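Local coordinates for protein triacylglycerol lipase (Yarrowia lipolytica, PDB 3O0D) that probably hydrolyses the ester bonds of triacylglycerols, as a secreted, glycosylated lipase of the alpha/beta-hydrolase fold, at residues 247-252 with 263-268; 253-258 with 293-298. All coordinates share one frame; numbering follows the deposited sequence.

Interaction 1. Residues 247-252 with 263-268; sequences EVFIDW and VMCQGQ
Phe249 and Val263 form an antiparallel hydrogen-bonded pair: Phe249 N donates to Val263 O at 2.9 Å (168° at the hydrogen) and Val263 N returns a bond to Phe249 O. Beyond the non-hydrogen-bonded pair Val248-Met264, a third backbone bond runs from Cys265 N to Glu247 O. Val248 CA adds a C-H...O contact to Val263 O.

Two waters extend the pairing: water 1 joins Glu247 N to Cys265 O and Gly267 O, and water 2 joins Glu247 OE1 to the same Gly267 O at 2.9 Å.

Apolar contacts line both faces. Met264, bent at chi2 (-58°) and chi3 (-72°), brings CE to 3.7 Å from Val248 CG2; on the other face Cys265 SG lies 3.5 Å from Phe249 CB, with Val263 CG2 at the edge of the Phe249 ring. The extended Glu247 side chain passes alongside Cys265, CG 3.9 Å from SG, and its OE2 is held by Thr226 OG1 and Ser274 N. Shortened to an alanine, the residue would lose its carboxylate, probably leaving Thr226 OG1 and Ser274 N without this partner.

This beta hairpin lies between strands 222-227 and 3-8 in the central mixed sheet, the Cys265-Cys273 disulfide tying strand 262-265 to the loop after strand 269-270.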
loop_
_atom_site.group_PDB
_atom_site.type_symbol
_atom_site.label_atom_id
_atom_site.label_comp_id
_atom_site.label_asym_id
_atom_site.label_seq_id
_atom_site.Cartn_x
_atom_site.Cartn_y
_atom_site.Cartn_z
ATOM N N GLU A 247 6.324 9.528 -0.305
ATOM C CA GLU A 247 5.108 9.884 -1.065
ATOM C C GLU A 247 5.413 10.113 -2.584
ATOM O O GLU A 247 6.423 10.779 -2.904
ATOM C CB GLU A 247 4.525 11.177 -0.491
ATOM C CG GLU A 247 3.197 11.603 -1.234
ATOM C CD GLU A 247 2.473 12.736 -0.559
ATOM O OE1 GLU A 247 3.092 13.475 0.293
ATOM O OE2 GLU A 247 1.256 12.952 -0.868
ATOM N N VAL A 248 4.569 9.494 -3.440
ATOM C CA VAL A 248 4.540 9.738 -4.899
ATOM C C VAL A 248 3.106 10.258 -5.212
ATOM O O VAL A 248 2.159 9.586 -4.924
ATOM C CB VAL A 248 4.667 8.425 -5.585
ATOM C CG1 VAL A 248 4.613 8.654 -7.158
ATOM C CG2 VAL A 248 6.087 7.778 -5.165
ATOM N N PHE A 249 2.989 11.473 -5.724
ATOM C CA PHE A 249 1.695 12.171 -5.761
ATOM C C PHE A 249 1.283 12.301 -7.211
ATOM O O PHE A 249 2.036 12.816 -8.043
ATOM C CB PHE A 249 1.916 13.548 -5.195
ATOM C CG PHE A 249 0.675 14.401 -5.098
ATOM C CD1 PHE A 249 -0.426 13.966 -4.271
ATOM C CD2 PHE A 249 0.631 15.614 -5.748
ATOM C CE1 PHE A 249 -1.519 14.881 -4.065
ATOM C CE2 PHE A 249 -0.443 16.476 -5.617
ATOM C CZ PHE A 249 -1.526 16.086 -4.746
ATOM N N ILE A 250 0.022 11.900 -7.460
ATOM C CA ILE A 250 -0.576 12.097 -8.803
ATOM C C ILE A 250 -1.296 13.432 -8.706
ATOM O O ILE A 250 -2.381 13.495 -8.094
ATOM C CB ILE A 250 -1.565 11.010 -9.058
ATOM C CG1 ILE A 250 -0.895 9.622 -9.089
ATOM C CG2 ILE A 250 -2.280 11.267 -10.416
ATOM C CD1 ILE A 250 -1.973 8.458 -9.096
ATOM N N ASP A 251 -0.662 14.463 -9.277
ATOM C CA ASP A 251 -1.263 15.793 -9.250
ATOM C C ASP A 251 -2.138 15.971 -10.495
ATOM O O ASP A 251 -1.766 16.719 -11.442
ATOM C CB ASP A 251 -0.168 16.858 -9.154
ATOM C CG ASP A 251 -0.733 18.234 -8.732
ATOM O OD1 ASP A 251 -1.958 18.410 -8.775
ATOM O OD2 ASP A 251 0.070 19.097 -8.308
ATOM N N TRP A 252 -3.292 15.317 -10.496
ATOM C CA TRP A 252 -4.184 15.306 -11.716
ATOM C C TRP A 252 -5.518 14.873 -11.215
ATOM O O TRP A 252 -5.576 14.030 -10.350
ATOM C CB TRP A 252 -3.646 14.257 -12.721
ATOM C CG TRP A 252 -4.206 14.448 -14.135
ATOM C CD1 TRP A 252 -5.065 13.611 -14.801
ATOM C CD2 TRP A 252 -4.027 15.602 -14.963
ATOM N NE1 TRP A 252 -5.366 14.158 -16.056
ATOM C CE2 TRP A 252 -4.711 15.346 -16.186
ATOM C CE3 TRP A 252 -3.196 16.725 -14.868
ATOM C CZ2 TRP A 252 -4.676 16.246 -17.269
ATOM C CZ3 TRP A 252 -3.124 17.663 -15.952
ATOM C CH2 TRP A 252 -3.895 17.392 -17.134
ATOM N N VAL A 263 4.644 13.140 -9.288
ATOM C CA VAL A 263 5.857 13.783 -8.771
ATOM C C VAL A 263 6.297 12.990 -7.519
ATOM O O VAL A 263 5.456 12.400 -6.814
ATOM C CB VAL A 263 5.676 15.296 -8.466
ATOM C CG1 VAL A 263 5.453 16.078 -9.790
ATOM C CG2 VAL A 263 4.486 15.523 -7.433
ATOM N N MET A 264 7.612 13.038 -7.227
ATOM C CA MET A 264 8.102 12.423 -5.991
ATOM C C MET A 264 8.194 13.537 -4.950
ATOM O O MET A 264 8.721 14.623 -5.227
ATOM C CB MET A 264 9.546 11.920 -6.278
ATOM C CG MET A 264 9.708 10.961 -7.481
ATOM S SD MET A 264 8.703 9.506 -7.279
ATOM C CE MET A 264 9.603 8.580 -5.946
ATOM N N CYS A 265 7.604 13.312 -3.758
ATOM C CA CYS A 265 7.482 14.389 -2.756
ATOM C C CYS A 265 8.505 14.127 -1.676
ATOM O O CYS A 265 8.556 13.004 -1.251
ATOM C CB CYS A 265 6.089 14.234 -2.094
ATOM S SG CYS A 265 4.794 14.390 -3.416
ATOM N N GLN A 266 9.221 15.156 -1.278
ATOM C CA GLN A 266 10.072 15.057 0.004
ATOM C C GLN A 266 9.167 15.092 1.219
ATOM O O GLN A 266 8.056 15.641 1.221
ATOM C CB GLN A 266 11.080 16.111 0.110
ATOM C CG GLN A 266 12.130 16.064 -1.040
ATOM C CD GLN A 266 13.154 15.025 -0.899
ATOM O OE1 GLN A 266 12.964 14.023 -0.235
ATOM N NE2 GLN A 266 14.284 15.213 -1.600
ATOM N N GLY A 267 9.667 14.472 2.272
ATOM C CA GLY A 267 9.077 14.637 3.618
ATOM C C GLY A 267 7.945 13.769 4.056
ATOM O O GLY A 267 7.299 13.034 3.286
ATOM N N GLN A 268 7.575 13.939 5.330
ATOM C CA GLN A 268 6.504 13.129 5.815
ATOM C C GLN A 268 5.140 13.851 5.642
ATOM O O GLN A 268 4.091 13.232 5.841
ATOM C CB GLN A 268 6.751 12.721 7.330
ATOM C CG GLN A 268 7.954 11.746 7.459
ATOM C CD GLN A 268 8.417 11.567 8.894
ATOM O OE1 GLN A 268 8.949 10.485 9.289
ATOM N NE2 GLN A 268 8.261 12.626 9.666
HETATM O O HOH W 1 7.807 11.648 1.066
HETATM O O HOH W 2 4.466 13.028 2.595
#

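Interaction 2. Residues 253-258 with 293-298; sequences PLIHPP and FVTEGV
Ile255 and Phe293 bring their backbones together, with CA atoms 4.5 Å apart, and beside them one direct bond runs from His256 N to Phe293 O at 2.8 Å. Its C=O...N angle of 127° is clearly bent. Water 3 adds a second link, donating to Leu254 O and accepting from Phe293 N at 3.1 Å.

The same carbonyl oxygen lies over one face of the His256 imidazole, offset toward the rim, 3.2 Å from ND1; the poor angle rules out a hydrogen bond there. With CG anti to its own carbonyl carbon (chi1 -59°), the ring folds back over Phe293 O although the CB bond of His256 leads away from 293-298. Ile255 CB also packs against this oxygen, at 3.2 Å, while Ile255 CG2 sits 3.6 Å from Val294 C and close to Thr295 OG1.

In the alpha/beta-hydrolase framework, 253-258 belongs to the loop joining strands 247-250 and 262-265. The loop segment 293-298 follows helix 285-290, which carries the histidine of a probable Ser-His-Asp triad. Pro257 and Phe293 meet at about a right angle: CD and CG of the proline each approach Phe293 CD2 to 4.0 Å. Around them, Tyr15 of helix 12-27 makes an edge-to-face stack with Phe293 and a hydrogen bond to Pro257 O, and Val262 touches both Pro257 and Phe293.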
loop_
_atom_site.group_PDB
_atom_site.type_symbol
_atom_site.label_atom_id
_atom_site.label_comp_id
_atom_site.label_asym_id
_atom_site.label_seq_id
_atom_site.Cartn_x
_atom_site.Cartn_y
_atom_site.Cartn_z
ATOM N N PRO A 253 -6.581 15.364 -11.838
ATOM C CA PRO A 253 -7.876 14.995 -11.293
ATOM C C PRO A 253 -8.389 13.679 -11.746
ATOM O O PRO A 253 -9.223 13.133 -10.998
ATOM C CB PRO A 253 -8.825 16.111 -11.797
ATOM C CG PRO A 253 -8.005 17.068 -12.511
ATOM C CD PRO A 253 -6.602 16.512 -12.759
ATOM N N LEU A 254 -7.831 13.064 -12.820
ATOM C CA LEU A 254 -8.393 11.862 -13.346
ATOM C C LEU A 254 -7.402 10.687 -13.303
ATOM O O LEU A 254 -6.212 10.886 -13.048
ATOM C CB LEU A 254 -8.754 12.105 -14.813
ATOM C CG LEU A 254 -9.843 13.218 -14.944
ATOM C CD1 LEU A 254 -10.131 13.500 -16.374
ATOM C CD2 LEU A 254 -11.132 12.873 -14.218
ATOM N N ILE A 255 -7.892 9.526 -13.730
ATOM C CA ILE A 255 -6.992 8.404 -14.076
ATOM C C ILE A 255 -6.125 8.815 -15.280
ATOM O O ILE A 255 -6.316 9.886 -15.902
ATOM C CB ILE A 255 -7.778 7.122 -14.361
ATOM C CG1 ILE A 255 -8.822 7.329 -15.503
ATOM C CG2 ILE A 255 -8.501 6.678 -13.039
ATOM C CD1 ILE A 255 -9.549 6.039 -16.071
ATOM N N HIS A 256 -5.191 7.942 -15.601
ATOM C CA HIS A 256 -4.297 8.167 -16.701
ATOM C C HIS A 256 -3.642 9.529 -16.751
ATOM O O HIS A 256 -3.731 10.231 -17.775
ATOM C CB HIS A 256 -5.029 7.787 -18.047
ATOM C CG HIS A 256 -5.472 6.354 -18.077
ATOM N ND1 HIS A 256 -4.606 5.291 -17.851
ATOM C CD2 HIS A 256 -6.710 5.816 -18.216
ATOM C CE1 HIS A 256 -5.308 4.162 -17.859
ATOM N NE2 HIS A 256 -6.582 4.460 -18.077
ATOM N N PRO A 257 -2.955 9.945 -15.667
ATOM C CA PRO A 257 -2.399 11.259 -15.615
ATOM C C PRO A 257 -1.272 11.383 -16.677
ATOM O O PRO A 257 -0.582 10.368 -17.059
ATOM C CB PRO A 257 -1.775 11.318 -14.221
ATOM C CG PRO A 257 -1.510 9.863 -13.824
ATOM C CD PRO A 257 -2.640 9.104 -14.472
ATOM N N PRO A 258 -1.047 12.615 -17.106
ATOM C CA PRO A 258 0.150 12.890 -17.896
ATOM C C PRO A 258 1.439 12.598 -17.060
ATOM O O PRO A 258 1.500 12.687 -15.840
ATOM C CB PRO A 258 0.090 14.373 -18.222
ATOM C CG PRO A 258 -1.131 14.848 -17.659
ATOM C CD PRO A 258 -1.788 13.846 -16.757
ATOM N N PHE A 293 -4.043 6.048 -11.560
ATOM C CA PHE A 293 -3.638 5.571 -12.904
ATOM C C PHE A 293 -4.790 4.868 -13.634
ATOM O O PHE A 293 -5.188 5.267 -14.696
ATOM C CB PHE A 293 -2.377 4.674 -12.887
ATOM C CG PHE A 293 -1.134 5.366 -12.398
ATOM C CD1 PHE A 293 -0.731 5.225 -11.117
ATOM C CD2 PHE A 293 -0.339 6.090 -13.229
ATOM C CE1 PHE A 293 0.304 5.839 -10.649
ATOM C CE2 PHE A 293 0.747 6.703 -12.721
ATOM C CZ PHE A 293 1.058 6.553 -11.417
ATOM N N VAL A 294 -5.292 3.820 -12.994
ATOM C CA VAL A 294 -6.508 3.145 -13.382
ATOM C C VAL A 294 -7.561 3.330 -12.261
ATOM O O VAL A 294 -7.210 3.738 -11.227
ATOM C CB VAL A 294 -6.308 1.651 -13.601
ATOM C CG1 VAL A 294 -5.288 1.395 -14.633
ATOM C CG2 VAL A 294 -5.852 1.029 -12.356
ATOM N N THR A 295 -8.822 3.042 -12.556
ATOM C CA THR A 295 -9.864 3.133 -11.511
ATOM C C THR A 295 -9.727 1.977 -10.535
ATOM O O THR A 295 -9.719 0.839 -10.974
ATOM C CB THR A 295 -11.263 3.113 -12.168
ATOM O OG1 THR A 295 -11.346 4.311 -12.974
ATOM C CG2 THR A 295 -12.276 3.223 -11.024
ATOM N N GLU A 296 -9.602 2.262 -9.249
ATOM C CA GLU A 296 -9.416 1.193 -8.258
ATOM C C GLU A 296 -10.799 0.917 -7.661
ATOM O O GLU A 296 -11.653 1.774 -7.797
ATOM C CB GLU A 296 -8.517 1.666 -7.140
ATOM C CG GLU A 296 -7.073 2.050 -7.517
ATOM C CD GLU A 296 -6.255 0.736 -7.928
ATOM O OE1 GLU A 296 -6.656 -0.383 -7.601
ATOM O OE2 GLU A 296 -5.170 0.880 -8.534
ATOM N N GLY A 297 -11.009 -0.318 -7.191
ATOM C CA GLY A 297 -12.198 -0.601 -6.361
ATOM C C GLY A 297 -13.262 -1.363 -7.050
ATOM O O GLY A 297 -14.222 -1.829 -6.362
ATOM N N VAL A 298 -13.146 -1.542 -8.349
ATOM C CA VAL A 298 -14.142 -2.283 -9.118
ATOM C C VAL A 298 -13.498 -3.259 -10.052
ATOM O O VAL A 298 -12.668 -2.852 -10.898
ATOM C CB VAL A 298 -15.039 -1.347 -10.010
ATOM C CG1 VAL A 298 -16.072 -2.185 -10.920
ATOM C CG2 VAL A 298 -15.813 -0.362 -9.100
HETATM O O HOH W 3 -4.871 8.978 -11.358
#

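Interactions 1 and 2 interleave along the chain: 253-258 continues directly from 247-252 and begins the connection to 263-268, and 293-298 comes last. Their centres are 16 Å apart, yet they touch. Trp252 of interaction 1 lies against Pro257 and Pro258, with CE2 3.3 Å from Pro258 CD and CD1 3.6 Å from Pro257 CA. Ile250 bridges both halves of interaction 2: its CG2 is 3.8 Å from Pro257 CG and its CD1 3.8 Å from Phe293 CE1. The Phe249 side chain approaches the probable catalytic triad of Ser162, His289 and Asp230 but makes no contact with it, and residues 293-298 follow the helix bearing His289.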